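Local structure of homoserine O-acetyltransferase (3I1I) at residues Lys9-Leu14 against His103-Gly108; Ile25-Gly30 against Ala133-Glu138; Tyr120-Pro125 against Ser279-Ala284; Phe127-Val132 against Gly158-Gln163. The protein probably transfers an acetyl group from acetyl-CoA to the side-chain hydroxyl of L-homoserine, an early step toward methionine. All blocks are in the same frame, centred on the assembly; numbering follows the deposited sequence.

Contact 1 of 4, residues Lys9-Leu14 against His103-Gly108; sequences KEKFIL and HVITTG. With ACT (acetate ion), chain D.
Lys9 and Lys11 meet His103 and Ile105 in a surface contact between an outermost strand of the central sheet, with the residue leading into it, and a loop. The loop follows strand 87-91 and runs on toward helix 129-142. One hydrogen bond joins the two segments, from Lys9 NZ to His103 O at 2.7 Å. The C=O...N angle is 152°, and the nitrogen is tilted 19° from the carbonyl plane. The Lys9 chain bends at its second torsion (chi2 86°), which brings CD and CE alongside the same carbonyl oxygen. The ammonium group has further partners: a salt bridge to Asp92 and a hydrogen bond to Ser55. Asp92 also accepts from the backbone N of Ile105, so one carboxylate steadies both sides of the contact.

The sheet is that of an alpha/beta hydrolase fold, with strand 10-18 antiparallel to strand 24-34. The loop reaches the same neighbour, since Ile105 pairs by backbone with Gly30. The apolar part of the contact is the tip of Ile105. Its CD1 lies 4.0 Å from Lys9 CG and 3.8 Å from Glu10 O, and it also reaches Lys11 CB at 4.2 Å. The Lys9 and Ile105 side chains run antiparallel, Lys9 toward the loop and Ile105 toward the strand, and pass flank to flank. Lys11 extends away from its CB contact, and its NZ hydrogen-bonds to His170 of the second subunit.

Contact 2 of 4, residues Ile25-Gly30 against Ala133-Glu138; sequences IPVQMG and ARMQCE
Met29 and Val27 of strand 24-34 pack against Met135 and Gln136 of helix 129-142. Strand 25-30 and helix 133-138 cross at -74°, with their axes 10.1 Å apart at closest approach. Both methionines are selenomethionine in this crystal.

The apolar contacts centre on the methyl end of Met135. Its CE lies 3.8 Å from Met29 CB and 4.0 Å from Val27 CG2, so it sits against two side chains from the same side of the strand. It also comes within 4.1 Å of Gln28 O. A bend at the last torsion (chi3 56°) turns this methyl toward the strand. Met29 answers with an extended chain that bends only at its end. Its CE reaches 3.9 Å from Met135 CE and 3.7 Å from Gln136 CG.

The polar groups turn to other partners. Gln136 meets the strand through its aliphatic CG, while its amide bonds to Trp164 of helix 156-167 and to Thr91. Gln28 points to the other side of the strand, where NE2 bonds to Thr106 O of the loop. Backbone bonds between Val27 and Leu14 and between Met29 and Phe12 tie the strand to its edge neighbour.

No hydrogen bond crosses between the two segments. Their attraction is therefore mainly dispersion between methyl and methylene groups; a polar tie from helix to sheet runs through Gln136 to Thr91 of strand 87-91.

Contact 3 of 4, residues Tyr120-Pro125 against Ser279-Ala284; sequences YAMDFP and SWMYTA
A tyrosine-to-backbone hydrogen bond and an edge-to-face aromatic pair fix the loop before helix 129-142 onto helix 277-289, where Tyr282 meets Phe124. Tyr282 OH donates to Phe124 O at 2.6 Å. The C=O...O angle is 122°, and the hydroxyl is tilted out of the carbonyl plane. The side chain of the same phenylalanine lies against the tyrosine ring. The edge of Phe124 faces Tyr282 with ring centroids 5.6 Å apart and planes at 86°, a T-shaped pair. Phe124 CG is anti to the backbone N (chi1 -163°), which brings CD2 over the tyrosine face. Pro125 CD lies over one face of the Phe124 ring, toward its rim.

Met122 approaches the tyrosine obliquely. This is a Met-aromatic contact, with its SE 5.2 Å from the Tyr282 centroid. Its CE lies 3.7 Å from Tyr282 CE1. The chain is bent at chi2 and chi3, which carries the methyl back to the helix and to the end of Met281. Both are selenomethionines, and their chains cross at about a right angle. Val254 of the third subunit packs on Met122, Met281 and Tyr282.

The loop has its own short turn: Asp123 N bonds to Tyr120 O at 2.9 Å, and Phe124 N bonds to Ala121 O. Helix 277-289 belongs to the helices between strands 174-178 and 309-313. An insertion there is typical of the lid, or cap, of alpha/beta hydrolase folds.

Contact 4 of 4, residues Phe127-Val132 against Gly158-Gln163; sequences FTFLDV and GMIAQQ
Phe129, at the start of helix 129-142, packs against Met159 and Ile160 of helix 156-167. In the alpha/beta hydrolase fold the latter is the helix that follows the nucleophile elbow, a pattern matched here by Gly153, Ser155 and Gly157.

The Phe129 ring is gripped from two directions. Ile160 CG1 lies 3.6 Å from Phe129 CD1, and the two side chains cross at about a right angle. On the CE2 side, Met159 SE is 3.7 Å from Phe129 CE2. This is a Met-aromatic contact, with the selenium 53° off the ring normal and so oblique to the ring. Phe129 CG stands beside its own backbone N (chi1 -68°), which directs the ring toward the second helix. Ile160 CD1 goes on to touch Val132 CG1 one turn further along.

Gln163 adds to the contact through its carbon chain. Its bend at chi2 lays the amide alongside Leu130 CB, with Gln163 CD 3.9 Å away. No hydrogen bond links the two segments.

In the next shell, Ala286 and Val287 of helix 277-289 touch Phe129. Ile160 touches residues of the elbow pattern, so this packing borders the turn that carries the probable nucleophile, Ser155. Asp131 OD1 is held by Tyr17 and by the backbone N of Glu20.

The first turn that carries Phe129 is fixed by a capping box. Asp131 N donates to Thr128 OG1 at 3.2 Å, and Thr128 N donates to Asp131 OD2 at 3.0 Å, on its anti side.

Contacts 1 and 2 have centres 9 Å apart and meet at strand 24-34, next to the edge strand 10-18. Strand 24-34 has backbone bonds both to that strand and to the loop of contact 1. Contacts 2 and 4 both use helix 129-142, and their centres lie 12 Å apart. Gln136 OE1 touches Ile160 CG2 there. Contact 3 ties the loop before helix 129-142 to helix 277-289, and its Phe124 packs on Gly108 of contact 1 and on Ile25 of contact 2. Phe127 of contact 4 touches Tyr282. Contact 4 lies closest to the probable catalytic serine elbow. The acetate beside Thr107 and Gln28 probably comes from the crystallisation liquor.

Contact 1 of 4, residues Lys9-Leu14 against His103-Gly108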
loop_
_atom_site.group_PDB
_atom_site.type_symbol
_atom_site.label_atom_id
_atom_site.label_comp_id
_atom_site.label_asym_id
_atom_site.label_seq_id
_atom_site.Cartn_x
_atom_site.Cartn_y
_atom_site.Cartn_z
ATOM N N LYS A 9 3.164 33.645 14.798
ATOM C CA LYS A 9 2.485 33.203 13.602
ATOM C C LYS A 9 1.773 34.389 12.967
ATOM O O LYS A 9 1.153 35.178 13.661
ATOM C CB LYS A 9 1.476 32.111 13.942
ATOM C CG LYS A 9 0.875 31.400 12.722
ATOM C CD LYS A 9 1.731 30.240 12.228
ATOM C CE LYS A 9 1.150 29.633 10.936
ATOM N NZ LYS A 9 1.601 28.240 10.724
ATOM N N GLU A 10 1.874 34.517 11.658
ATOM C CA GLU A 10 1.127 35.528 10.915
ATOM C C GLU A 10 0.208 34.842 9.922
ATOM O O GLU A 10 0.250 33.607 9.732
ATOM C CB GLU A 10 2.052 36.423 10.117
ATOM C CG GLU A 10 3.255 36.908 10.853
ATOM C CD GLU A 10 3.003 38.147 11.659
ATOM O OE1 GLU A 10 4.034 38.704 12.126
ATOM O OE2 GLU A 10 1.815 38.563 11.842
ATOM N N LYS A 11 -0.587 35.664 9.249
ATOM C CA LYS A 11 -1.601 35.178 8.332
ATOM C C LYS A 11 -1.618 36.040 7.069
ATOM O O LYS A 11 -1.628 37.253 7.159
ATOM C CB LYS A 11 -2.949 35.235 9.049
ATOM C CG LYS A 11 -4.157 34.930 8.211
ATOM C CD LYS A 11 -5.409 34.832 9.108
ATOM C CE LYS A 11 -6.701 34.679 8.291
ATOM N NZ LYS A 11 -7.881 34.177 9.053
ATOM N N PHE A 12 -1.610 35.414 5.901
ATOM C CA PHE A 12 -1.755 36.099 4.630
ATOM C C PHE A 12 -3.006 35.590 3.935
ATOM O O PHE A 12 -3.255 34.384 3.902
ATOM C CB PHE A 12 -0.536 35.839 3.761
ATOM C CG PHE A 12 -0.618 36.460 2.383
ATOM C CD1 PHE A 12 -0.620 37.840 2.231
ATOM C CD2 PHE A 12 -0.684 35.665 1.242
ATOM C CE1 PHE A 12 -0.689 38.421 0.971
ATOM C CE2 PHE A 12 -0.715 36.224 -0.027
ATOM C CZ PHE A 12 -0.725 37.626 -0.161
ATOM N N ILE A 13 -3.791 36.508 3.389
ATOM C CA ILE A 13 -5.069 36.210 2.737
ATOM C C ILE A 13 -5.073 36.696 1.311
ATOM O O ILE A 13 -4.480 37.721 1.010
ATOM C CB ILE A 13 -6.210 36.944 3.473
ATOM C CG1 ILE A 13 -6.777 36.044 4.567
ATOM C CG2 ILE A 13 -7.322 37.447 2.523
ATOM C CD1 ILE A 13 -6.362 36.481 5.937
ATOM N N LEU A 14 -5.716 35.935 0.434
ATOM C CA LEU A 14 -6.089 36.418 -0.894
ATOM C C LEU A 14 -7.592 36.218 -1.045
ATOM O O LEU A 14 -8.142 35.174 -0.717
ATOM C CB LEU A 14 -5.329 35.711 -1.990
ATOM C CG LEU A 14 -3.812 35.968 -2.027
ATOM C CD1 LEU A 14 -3.116 34.879 -2.863
ATOM C CD2 LEU A 14 -3.448 37.367 -2.586
ATOM N N HIS A 103 -1.965 25.991 15.313
ATOM C CA HIS A 103 -0.995 26.901 14.732
ATOM C C HIS A 103 -0.981 26.928 13.199
ATOM O O HIS A 103 -0.199 27.688 12.625
ATOM C CB HIS A 103 0.403 26.500 15.153
ATOM C CG HIS A 103 0.660 26.667 16.606
ATOM N ND1 HIS A 103 0.629 27.899 17.230
ATOM C CD2 HIS A 103 0.940 25.758 17.566
ATOM C CE1 HIS A 103 0.900 27.737 18.510
ATOM N NE2 HIS A 103 1.103 26.451 18.737
ATOM N N VAL A 104 -1.784 26.097 12.533
ATOM C CA VAL A 104 -1.699 25.950 11.079
ATOM C C VAL A 104 -2.765 26.783 10.414
ATOM O O VAL A 104 -3.917 26.734 10.806
ATOM C CB VAL A 104 -1.853 24.459 10.719
ATOM C CG1 VAL A 104 -2.193 24.236 9.220
ATOM C CG2 VAL A 104 -0.600 23.677 11.194
ATOM N N ILE A 105 -2.415 27.566 9.413
ATOM C CA ILE A 105 -3.430 28.327 8.679
ATOM C C ILE A 105 -3.325 27.988 7.191
ATOM O O ILE A 105 -2.331 28.308 6.539
ATOM C CB ILE A 105 -3.263 29.881 8.905
ATOM C CG1 ILE A 105 -3.405 30.216 10.404
ATOM C CG2 ILE A 105 -4.262 30.674 8.054
ATOM C CD1 ILE A 105 -2.638 31.481 10.855
ATOM N N THR A 106 -4.358 27.333 6.668
ATOM C CA THR A 106 -4.294 26.714 5.348
ATOM C C THR A 106 -5.643 26.841 4.663
ATOM O O THR A 106 -6.627 27.176 5.314
ATOM C CB THR A 106 -3.940 25.205 5.451
ATOM O OG1 THR A 106 -3.475 24.743 4.180
ATOM C CG2 THR A 106 -5.141 24.353 5.890
ATOM N N THR A 107 -5.666 26.583 3.364
ATOM C CA THR A 107 -6.916 26.360 2.652
ATOM C C THR A 107 -6.900 24.983 2.016
ATOM O O THR A 107 -5.937 24.614 1.375
ATOM C CB THR A 107 -7.155 27.426 1.569
ATOM O OG1 THR A 107 -7.034 28.713 2.175
ATOM C CG2 THR A 107 -8.550 27.271 0.948
ATOM N N GLY A 108 -7.972 24.230 2.230
ATOM C CA GLY A 108 -8.054 22.835 1.824
ATOM C C GLY A 108 -9.457 22.254 1.974
ATOM O O GLY A 108 -10.440 22.998 2.159
HETATM C C ACT D . -10.635 30.244 3.432
HETATM O O ACT D . -11.689 29.857 2.851
HETATM O OXT ACT D . -9.935 29.323 3.936
HETATM C CH3 ACT D . -10.232 31.699 3.522
#

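Contact 2 of 4, residues Ile25-Gly30 against Ala133-Glu138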
loop_
_atom_site.group_PDB
_atom_site.type_symbol
_atom_site.label_atom_id
_atom_site.label_comp_id
_atom_site.label_asym_id
_atom_site.label_seq_id
_atom_site.Cartn_x
_atom_site.Cartn_y
_atom_site.Cartn_z
ATOM N N ILE A 25 -10.805 30.619 -6.004
ATOM C CA ILE A 25 -11.433 30.632 -4.694
ATOM C C ILE A 25 -10.603 31.542 -3.784
ATOM O O ILE A 25 -9.460 31.851 -4.104
ATOM C CB ILE A 25 -11.550 29.181 -4.082
ATOM C CG1 ILE A 25 -10.168 28.505 -3.983
ATOM C CG2 ILE A 25 -12.485 28.317 -4.899
ATOM C CD1 ILE A 25 -10.068 27.373 -2.949
ATOM N N PRO A 26 -11.193 32.028 -2.686
ATOM C CA PRO A 26 -10.386 32.659 -1.635
ATOM C C PRO A 26 -9.446 31.652 -0.940
ATOM O O PRO A 26 -9.830 30.506 -0.673
ATOM C CB PRO A 26 -11.436 33.186 -0.616
ATOM C CG PRO A 26 -12.746 33.167 -1.321
ATOM C CD PRO A 26 -12.647 32.154 -2.436
ATOM N N VAL A 27 -8.251 32.118 -0.605
ATOM C CA VAL A 27 -7.266 31.305 0.096
ATOM C C VAL A 27 -6.613 32.108 1.223
ATOM O O VAL A 27 -6.559 33.333 1.165
ATOM C CB VAL A 27 -6.150 30.839 -0.882
ATOM C CG1 VAL A 27 -6.743 29.993 -2.044
ATOM C CG2 VAL A 27 -5.437 32.012 -1.416
ATOM N N GLN A 28 -6.115 31.402 2.230
ATOM C CA GLN A 28 -5.287 31.978 3.286
ATOM C C GLN A 28 -4.067 31.079 3.462
ATOM O O GLN A 28 -4.072 29.929 3.060
ATOM C CB GLN A 28 -6.041 32.043 4.602
ATOM C CG GLN A 28 -6.658 30.689 4.988
ATOM C CD GLN A 28 -7.344 30.666 6.348
ATOM O OE1 GLN A 28 -7.655 31.705 6.917
ATOM N NE2 GLN A 28 -7.551 29.453 6.885
HETATM N N MSE A 29 -3.051 31.616 4.121
HETATM C CA MSE A 29 -1.775 30.978 4.239
HETATM C C MSE A 29 -1.070 31.478 5.489
HETATM O O MSE A 29 -0.750 32.650 5.597
HETATM C CB MSE A 29 -0.946 31.305 3.006
HETATM C CG MSE A 29 0.337 30.490 2.881
HETATM SE SE MSE A 29 1.387 31.114 1.354
HETATM C CE MSE A 29 1.698 29.472 0.483
ATOM N N GLY A 30 -0.789 30.590 6.427
ATOM C CA GLY A 30 -0.038 31.006 7.599
ATOM C C GLY A 30 1.409 31.207 7.244
ATOM O O GLY A 30 1.872 30.645 6.289
ATOM N N ALA A 133 3.934 28.106 -4.842
ATOM C CA ALA A 133 4.931 29.083 -5.214
ATOM C C ALA A 133 4.234 30.405 -5.660
ATOM O O ALA A 133 4.679 31.492 -5.299
ATOM C CB ALA A 133 5.831 28.507 -6.333
ATOM N N ARG A 134 3.134 30.321 -6.404
ATOM C CA ARG A 134 2.439 31.546 -6.826
ATOM C C ARG A 134 1.851 32.303 -5.626
ATOM O O ARG A 134 1.946 33.525 -5.564
ATOM C CB ARG A 134 1.348 31.267 -7.850
ATOM C CG ARG A 134 1.851 30.514 -9.113
ATOM C CD ARG A 134 1.517 31.308 -10.331
ATOM N NE ARG A 134 1.823 30.653 -11.616
ATOM C CZ ARG A 134 2.901 30.901 -12.372
ATOM N NH1 ARG A 134 3.861 31.768 -11.989
ATOM N NH2 ARG A 134 3.023 30.256 -13.523
HETATM N N MSE A 135 1.297 31.577 -4.657
HETATM C CA MSE A 135 0.796 32.218 -3.477
HETATM C C MSE A 135 1.915 32.855 -2.668
HETATM O O MSE A 135 1.806 34.008 -2.310
HETATM C CB MSE A 135 0.018 31.251 -2.628
HETATM C CG MSE A 135 -1.348 30.981 -3.207
HETATM SE SE MSE A 135 -2.141 29.462 -2.292
HETATM C CE MSE A 135 -2.033 30.153 -0.447
ATOM N N GLN A 136 2.991 32.121 -2.407
ATOM C CA GLN A 136 4.128 32.659 -1.688
ATOM C C GLN A 136 4.671 33.959 -2.324
ATOM O O GLN A 136 5.023 34.911 -1.632
ATOM C CB GLN A 136 5.242 31.634 -1.675
ATOM C CG GLN A 136 5.013 30.447 -0.737
ATOM C CD GLN A 136 6.137 29.434 -0.879
ATOM O OE1 GLN A 136 6.687 29.242 -1.973
ATOM N NE2 GLN A 136 6.519 28.825 0.226
ATOM N N CYS A 137 4.740 33.969 -3.648
ATOM C CA CYS A 137 5.215 35.105 -4.366
ATOM C C CYS A 137 4.342 36.353 -4.145
ATOM O O CYS A 137 4.876 37.464 -4.040
ATOM C CB CYS A 137 5.279 34.778 -5.845
ATOM S SG CYS A 137 6.082 36.054 -6.765
ATOM N N GLU A 138 3.021 36.175 -4.061
ATOM C CA GLU A 138 2.139 37.299 -3.761
ATOM C C GLU A 138 2.478 37.867 -2.421
ATOM O O GLU A 138 2.491 39.090 -2.248
ATOM C CB GLU A 138 0.679 36.910 -3.686
ATOM C CG GLU A 138 0.159 36.268 -4.917
ATOM C CD GLU A 138 -0.305 37.261 -5.909
ATOM O OE1 GLU A 138 -1.549 37.279 -6.127
ATOM O OE2 GLU A 138 0.563 37.996 -6.466
#

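Contact 3 of 4, residues Tyr120-Pro125 against Ser279-Ala284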
loop_
_atom_site.group_PDB
_atom_site.type_symbol
_atom_site.label_atom_id
_atom_site.label_comp_id
_atom_site.label_asym_id
_atom_site.label_seq_id
_atom_site.Cartn_x
_atom_site.Cartn_y
_atom_site.Cartn_z
ATOM N N TYR A 120 -15.462 22.217 1.516
ATOM C CA TYR A 120 -15.162 21.885 0.130
ATOM C C TYR A 120 -15.166 20.369 -0.095
ATOM O O TYR A 120 -15.677 19.883 -1.109
ATOM C CB TYR A 120 -13.785 22.425 -0.258
ATOM C CG TYR A 120 -13.747 23.903 -0.572
ATOM C CD1 TYR A 120 -14.199 24.374 -1.793
ATOM C CD2 TYR A 120 -13.231 24.820 0.325
ATOM C CE1 TYR A 120 -14.170 25.708 -2.101
ATOM C CE2 TYR A 120 -13.196 26.163 0.019
ATOM C CZ TYR A 120 -13.669 26.595 -1.203
ATOM O OH TYR A 120 -13.625 27.915 -1.555
ATOM N N ALA A 121 -14.579 19.634 0.846
ATOM C CA ALA A 121 -14.402 18.204 0.689
ATOM C C ALA A 121 -13.762 17.913 -0.678
ATOM O O ALA A 121 -12.854 18.637 -1.091
ATOM C CB ALA A 121 -15.745 17.475 0.892
HETATM N N MSE A 122 -14.240 16.898 -1.393
HETATM C CA MSE A 122 -13.696 16.555 -2.718
HETATM C C MSE A 122 -14.043 17.554 -3.820
HETATM O O MSE A 122 -13.543 17.429 -4.960
HETATM C CB MSE A 122 -14.094 15.139 -3.138
HETATM C CG MSE A 122 -13.603 14.060 -2.187
HETATM SE SE MSE A 122 -11.684 14.192 -1.718
HETATM C CE MSE A 122 -10.949 14.078 -3.518
ATOM N N ASP A 123 -14.844 18.571 -3.501
ATOM C CA ASP A 123 -14.966 19.706 -4.405
ATOM C C ASP A 123 -13.746 20.644 -4.336
ATOM O O ASP A 123 -13.647 21.581 -5.131
ATOM C CB ASP A 123 -16.266 20.485 -4.154
ATOM C CG ASP A 123 -16.482 21.617 -5.175
ATOM O OD1 ASP A 123 -16.404 21.346 -6.390
ATOM O OD2 ASP A 123 -16.676 22.785 -4.757
ATOM N N PHE A 124 -12.801 20.410 -3.420
ATOM C CA PHE A 124 -11.603 21.252 -3.425
ATOM C C PHE A 124 -10.807 21.073 -4.716
ATOM O O PHE A 124 -10.722 19.977 -5.247
ATOM C CB PHE A 124 -10.709 21.001 -2.216
ATOM C CG PHE A 124 -9.720 22.102 -1.983
ATOM C CD1 PHE A 124 -10.113 23.261 -1.329
ATOM C CD2 PHE A 124 -8.430 22.007 -2.465
ATOM C CE1 PHE A 124 -9.232 24.302 -1.126
ATOM C CE2 PHE A 124 -7.531 23.039 -2.270
ATOM C CZ PHE A 124 -7.931 24.201 -1.608
ATOM N N PRO A 125 -10.231 22.159 -5.244
ATOM C CA PRO A 125 -9.517 21.976 -6.500
ATOM C C PRO A 125 -8.180 21.290 -6.318
ATOM O O PRO A 125 -7.551 21.426 -5.282
ATOM C CB PRO A 125 -9.276 23.402 -6.995
ATOM C CG PRO A 125 -9.324 24.243 -5.780
ATOM C CD PRO A 125 -10.297 23.574 -4.845
ATOM N N SER A 279 -7.043 15.914 3.114
ATOM C CA SER A 279 -5.903 16.765 2.974
ATOM C C SER A 279 -4.690 15.934 2.516
ATOM O O SER A 279 -3.917 16.334 1.618
ATOM C CB SER A 279 -5.595 17.475 4.294
ATOM O OG SER A 279 -6.543 18.497 4.543
ATOM N N TRP A 280 -4.537 14.782 3.150
ATOM C CA TRP A 280 -3.470 13.868 2.804
ATOM C C TRP A 280 -3.582 13.475 1.335
ATOM O O TRP A 280 -2.597 13.497 0.644
ATOM C CB TRP A 280 -3.524 12.616 3.695
ATOM C CG TRP A 280 -2.330 11.750 3.513
ATOM C CD1 TRP A 280 -2.052 10.914 2.450
ATOM C CD2 TRP A 280 -1.231 11.666 4.394
ATOM N NE1 TRP A 280 -0.834 10.312 2.638
ATOM C CE2 TRP A 280 -0.308 10.753 3.828
ATOM C CE3 TRP A 280 -0.938 12.259 5.625
ATOM C CZ2 TRP A 280 0.893 10.431 4.443
ATOM C CZ3 TRP A 280 0.273 11.953 6.241
ATOM C CH2 TRP A 280 1.167 11.028 5.654
HETATM N N MSE A 281 -4.781 13.145 0.868
HETATM C CA MSE A 281 -4.959 12.776 -0.534
HETATM C C MSE A 281 -4.512 13.910 -1.479
HETATM O O MSE A 281 -3.795 13.638 -2.450
HETATM C CB MSE A 281 -6.419 12.448 -0.900
HETATM C CG MSE A 281 -7.065 11.261 -0.230
HETATM SE SE MSE A 281 -8.898 11.027 -1.009
HETATM C CE MSE A 281 -8.683 11.904 -2.648
ATOM N N TYR A 282 -4.989 15.138 -1.238
ATOM C CA TYR A 282 -4.686 16.272 -2.143
ATOM C C TYR A 282 -3.192 16.546 -2.210
ATOM O O TYR A 282 -2.648 16.790 -3.303
ATOM C CB TYR A 282 -5.417 17.541 -1.737
ATOM C CG TYR A 282 -6.795 17.629 -2.315
ATOM C CD1 TYR A 282 -7.858 17.016 -1.697
ATOM C CD2 TYR A 282 -7.046 18.319 -3.501
ATOM C CE1 TYR A 282 -9.128 17.076 -2.231
ATOM C CE2 TYR A 282 -8.330 18.388 -4.028
ATOM C CZ TYR A 282 -9.355 17.757 -3.381
ATOM O OH TYR A 282 -10.638 17.779 -3.852
ATOM N N THR A 283 -2.534 16.430 -1.056
ATOM C CA THR A 283 -1.086 16.653 -0.966
ATOM C C THR A 283 -0.367 15.500 -1.673
ATOM O O THR A 283 0.554 15.752 -2.441
ATOM C CB THR A 283 -0.640 16.776 0.501
ATOM O OG1 THR A 283 -1.385 17.820 1.102
ATOM C CG2 THR A 283 0.864 17.107 0.626
ATOM N N ALA A 284 -0.810 14.248 -1.460
ATOM C CA ALA A 284 -0.263 13.102 -2.232
ATOM C C ALA A 284 -0.454 13.330 -3.742
ATOM O O ALA A 284 0.462 13.085 -4.545
ATOM C CB ALA A 284 -0.855 11.750 -1.781
#

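Contact 4 of 4, residues Phe127-Val132 against Gly158-Gln163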
loop_
_atom_site.group_PDB
_atom_site.type_symbol
_atom_site.label_atom_id
_atom_site.label_comp_id
_atom_site.label_asym_id
_atom_site.label_seq_id
_atom_site.Cartn_x
_atom_site.Cartn_y
_atom_site.Cartn_z
ATOM N N PHE A 127 -4.433 21.028 -6.524
ATOM C CA PHE A 127 -3.323 21.949 -6.486
ATOM C C PHE A 127 -1.994 21.271 -6.790
ATOM O O PHE A 127 -1.830 20.074 -6.550
ATOM C CB PHE A 127 -3.255 22.659 -5.117
ATOM C CG PHE A 127 -2.500 21.893 -4.046
ATOM C CD1 PHE A 127 -1.185 22.195 -3.773
ATOM C CD2 PHE A 127 -3.127 20.894 -3.304
ATOM C CE1 PHE A 127 -0.489 21.529 -2.789
ATOM C CE2 PHE A 127 -2.448 20.198 -2.319
ATOM C CZ PHE A 127 -1.119 20.508 -2.057
ATOM N N THR A 128 -1.050 22.084 -7.271
ATOM C CA THR A 128 0.317 21.690 -7.483
ATOM C C THR A 128 1.239 22.555 -6.634
ATOM O O THR A 128 0.821 23.538 -6.021
ATOM C CB THR A 128 0.719 21.916 -8.932
ATOM O OG1 THR A 128 0.789 23.333 -9.204
ATOM C CG2 THR A 128 -0.280 21.235 -9.848
ATOM N N PHE A 129 2.507 22.199 -6.610
ATOM C CA PHE A 129 3.476 22.982 -5.873
ATOM C C PHE A 129 3.807 24.260 -6.573
ATOM O O PHE A 129 4.379 25.152 -5.979
ATOM C CB PHE A 129 4.717 22.146 -5.520
ATOM C CG PHE A 129 4.400 21.050 -4.513
ATOM C CD1 PHE A 129 3.893 21.380 -3.247
ATOM C CD2 PHE A 129 4.534 19.713 -4.843
ATOM C CE1 PHE A 129 3.540 20.396 -2.333
ATOM C CE2 PHE A 129 4.178 18.726 -3.924
ATOM C CZ PHE A 129 3.667 19.076 -2.667
ATOM N N LEU A 130 3.400 24.387 -7.832
ATOM C CA LEU A 130 3.470 25.680 -8.495
ATOM C C LEU A 130 2.408 26.636 -7.913
ATOM O O LEU A 130 2.702 27.831 -7.696
ATOM C CB LEU A 130 3.364 25.540 -9.987
ATOM C CG LEU A 130 3.310 26.832 -10.801
ATOM C CD1 LEU A 130 4.413 27.801 -10.400
ATOM C CD2 LEU A 130 3.359 26.450 -12.320
ATOM N N ASP A 131 1.218 26.117 -7.601
ATOM C CA ASP A 131 0.196 26.943 -6.922
ATOM C C ASP A 131 0.720 27.512 -5.618
ATOM O O ASP A 131 0.519 28.694 -5.344
ATOM C CB ASP A 131 -1.070 26.167 -6.658
ATOM C CG ASP A 131 -1.852 25.895 -7.928
ATOM O OD1 ASP A 131 -2.124 26.877 -8.639
ATOM O OD2 ASP A 131 -2.187 24.720 -8.226
ATOM N N VAL A 132 1.467 26.700 -4.858
ATOM C CA VAL A 132 2.034 27.158 -3.610
ATOM C C VAL A 132 3.092 28.282 -3.836
ATOM O O VAL A 132 3.105 29.292 -3.117
ATOM C CB VAL A 132 2.583 25.989 -2.751
ATOM C CG1 VAL A 132 3.382 26.518 -1.560
ATOM C CG2 VAL A 132 1.410 25.032 -2.296
ATOM N N GLY A 158 11.482 21.221 -1.416
ATOM C CA GLY A 158 12.348 21.404 -2.569
ATOM C C GLY A 158 11.622 21.471 -3.915
ATOM O O GLY A 158 12.132 22.039 -4.867
HETATM N N MSE A 159 10.449 20.865 -3.997
HETATM C CA MSE A 159 9.626 20.920 -5.198
HETATM C C MSE A 159 9.111 22.337 -5.409
HETATM O O MSE A 159 9.157 22.850 -6.518
HETATM C CB MSE A 159 8.446 19.952 -5.098
HETATM C CG MSE A 159 8.899 18.486 -5.071
HETATM SE SE MSE A 159 7.486 17.183 -4.738
HETATM C CE MSE A 159 8.659 15.663 -4.742
ATOM N N ILE A 160 8.630 22.957 -4.328
ATOM C CA ILE A 160 8.222 24.325 -4.351
ATOM C C ILE A 160 9.417 25.218 -4.709
ATOM O O ILE A 160 9.310 26.118 -5.561
ATOM C CB ILE A 160 7.625 24.759 -3.012
ATOM C CG1 ILE A 160 6.358 23.956 -2.712
ATOM C CG2 ILE A 160 7.342 26.260 -3.012
ATOM C CD1 ILE A 160 6.132 23.634 -1.179
ATOM N N ALA A 161 10.567 24.947 -4.121
ATOM C CA ALA A 161 11.731 25.796 -4.403
ATOM C C ALA A 161 12.091 25.695 -5.875
ATOM O O ALA A 161 12.556 26.663 -6.482
ATOM C CB ALA A 161 12.911 25.417 -3.539
ATOM N N GLN A 162 11.902 24.510 -6.453
ATOM C CA GLN A 162 12.286 24.351 -7.836
ATOM C C GLN A 162 11.309 25.110 -8.723
ATOM O O GLN A 162 11.707 25.671 -9.723
ATOM C CB GLN A 162 12.352 22.882 -8.238
ATOM C CG GLN A 162 13.598 22.178 -7.772
ATOM C CD GLN A 162 13.476 20.662 -7.938
ATOM O OE1 GLN A 162 13.998 20.105 -8.887
ATOM N NE2 GLN A 162 12.758 20.008 -7.019
ATOM N N GLN A 163 10.043 25.125 -8.345
ATOM C CA GLN A 163 9.033 25.863 -9.106
ATOM C C GLN A 163 9.318 27.380 -9.074
ATOM O O GLN A 163 9.224 28.060 -10.091
ATOM C CB GLN A 163 7.637 25.522 -8.593
ATOM C CG GLN A 163 7.182 24.096 -8.918
ATOM C CD GLN A 163 6.859 23.912 -10.400
ATOM O OE1 GLN A 163 7.280 24.708 -11.247
ATOM N NE2 GLN A 163 6.099 22.862 -10.720
#